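Local structure of periplasmic binding protein (Sulfurospirillum deleyianum, 4PAG) at residues Ile93-Thr98 / Lys107-Ile112. The protein probably serves as the solute-binding component of an ABC transporter, capturing a ligand in the periplasm for import, and is seen here with histidine bound. Sequence-based numbering, arbitrary orientation.
Sequences IITWDT and KDLARI
L109 meets the strand with both of its methyls: CD2 lies 3.9 Å from CD1 of I93, and CD1 lies 3.9 Å from CG2 of T95. The two approaches differ, since I93 and L109 pass alongside each other in opposite senses, whereas T95 and L109 meet end to end. I112, one helical turn on, adds a looser touch, its CG2 4.5 Å from CD1 of I93. I93 can serve both helix residues because CD1 is anti to CA about CB-CG1 (chi2 172°), which carries it out from the strand. In T95 the hydroxyl sits between the backbone N and carbonyl carbon (chi1 76°), turning OG1 to a weak hydrogen bond with L117 O while the methyl faces the leucine. The axes of segments 93-96 and 107-112 run antiparallel at 170° and 11.8 Å apart, as expected for the first half of the right-handed beta-alpha-beta crossover from strand 92-96 to 116-119. The latter pairs with I93 and T95 and touches L109 through A116; helix 82-88 flanks I93 and I112. Between the segments this buried contact is made by methyl groups alone, so it rests on shape and burial, not on directional bonds.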
# COMPACT_ATOMS: atom_id res chain seq x y z
N ILE A 93 18.59 4.77 -7.38
CA ILE A 93 17.25 4.24 -7.64
C ILE A 93 16.92 3.25 -6.52
O ILE A 93 17.75 2.42 -6.17
CB ILE A 93 17.17 3.52 -9.00
CG1 ILE A 93 17.45 4.51 -10.14
CG2 ILE A 93 15.81 2.85 -9.19
CD1 ILE A 93 17.59 3.85 -11.49
N ILE A 94 15.74 3.38 -5.94
CA ILE A 94 15.28 2.48 -4.91
C ILE A 94 14.23 1.58 -5.55
O ILE A 94 13.26 2.07 -6.12
CB ILE A 94 14.64 3.23 -3.73
CG1 ILE A 94 15.58 4.33 -3.19
CG2 ILE A 94 14.27 2.26 -2.63
CD1 ILE A 94 16.91 3.83 -2.65
N THR A 95 14.42 0.27 -5.45
CA THR A 95 13.49 -0.68 -6.06
C THR A 95 12.73 -1.54 -5.06
O THR A 95 13.07 -1.62 -3.87
CB THR A 95 14.20 -1.61 -7.07
OG1 THR A 95 14.95 -2.62 -6.38
CG2 THR A 95 15.12 -0.83 -7.97
N TRP A 96 11.68 -2.17 -5.57
CA TRP A 96 10.80 -3.05 -4.81
C TRP A 96 11.35 -4.49 -4.87
O TRP A 96 11.41 -5.08 -5.94
CB TRP A 96 9.40 -2.93 -5.42
CG TRP A 96 8.28 -3.70 -4.80
CD1 TRP A 96 8.31 -4.47 -3.68
CD2 TRP A 96 6.94 -3.71 -5.28
NE1 TRP A 96 7.06 -5.00 -3.45
CE2 TRP A 96 6.20 -4.55 -4.42
CE3 TRP A 96 6.29 -3.13 -6.37
CZ2 TRP A 96 4.84 -4.79 -4.60
CZ3 TRP A 96 4.94 -3.37 -6.55
CH2 TRP A 96 4.23 -4.20 -5.68
N ASP A 97 11.80 -5.00 -3.73
CA ASP A 97 12.40 -6.34 -3.64
C ASP A 97 11.30 -7.39 -3.47
O ASP A 97 10.94 -7.73 -2.34
CB ASP A 97 13.38 -6.40 -2.45
CG ASP A 97 14.04 -7.77 -2.29
OD1 ASP A 97 13.80 -8.68 -3.10
OD2 ASP A 97 14.82 -7.91 -1.32
N THR A 98 10.78 -7.89 -4.58
CA THR A 98 9.74 -8.93 -4.53
C THR A 98 9.97 -9.90 -5.71
O THR A 98 10.35 -9.45 -6.81
CB THR A 98 8.32 -8.30 -4.52
OG1 THR A 98 7.33 -9.28 -4.19
CG2 THR A 98 7.99 -7.63 -5.85
N LYS A 107 17.66 -6.93 -14.72
CA LYS A 107 18.01 -6.81 -16.14
C LYS A 107 18.10 -5.35 -16.58
O LYS A 107 19.13 -4.91 -17.11
CB LYS A 107 16.96 -7.49 -17.03
CG LYS A 107 16.89 -9.00 -16.99
CD LYS A 107 16.02 -9.50 -18.16
CE LYS A 107 15.13 -10.68 -17.80
NZ LYS A 107 15.88 -11.94 -17.55
N ASP A 108 17.02 -4.61 -16.39
CA ASP A 108 16.93 -3.23 -16.87
C ASP A 108 17.86 -2.27 -16.14
O ASP A 108 18.38 -1.32 -16.75
CB ASP A 108 15.49 -2.70 -16.74
CG ASP A 108 14.52 -3.40 -17.68
OD1 ASP A 108 14.96 -4.16 -18.56
OD2 ASP A 108 13.30 -3.17 -17.52
N LEU A 109 18.06 -2.49 -14.85
CA LEU A 109 18.99 -1.67 -14.07
C LEU A 109 20.42 -1.81 -14.58
O LEU A 109 21.18 -0.84 -14.58
CB LEU A 109 18.95 -2.02 -12.59
CG LEU A 109 17.73 -1.58 -11.77
CD1 LEU A 109 17.87 -2.17 -10.38
CD2 LEU A 109 17.57 -0.07 -11.71
N ALA A 110 20.79 -3.02 -15.02
CA ALA A 110 22.12 -3.26 -15.60
C ALA A 110 22.31 -2.39 -16.84
O ALA A 110 23.35 -1.77 -17.04
CB ALA A 110 22.28 -4.73 -15.96
N ARG A 111 21.27 -2.33 -17.67
CA ARG A 111 21.27 -1.51 -18.86
C ARG A 111 21.43 -0.02 -18.55
O ARG A 111 22.18 0.68 -19.22
CB ARG A 111 19.97 -1.76 -19.61
CG ARG A 111 19.80 -0.99 -20.89
CD ARG A 111 18.50 -1.42 -21.52
NE ARG A 111 18.02 -0.46 -22.50
CZ ARG A 111 16.84 -0.54 -23.10
NH1 ARG A 111 16.01 -1.54 -22.82
NH2 ARG A 111 16.49 0.38 -23.99
N ILE A 112 20.74 0.43 -17.51
CA ILE A 112 20.74 1.83 -17.07
C ILE A 112 22.07 2.25 -16.45
O ILE A 112 22.52 3.37 -16.67
CB ILE A 112 19.60 2.10 -16.06
CG1 ILE A 112 18.24 2.03 -16.76
CG2 ILE A 112 19.75 3.45 -15.38
CD1 ILE A 112 18.10 2.95 -17.95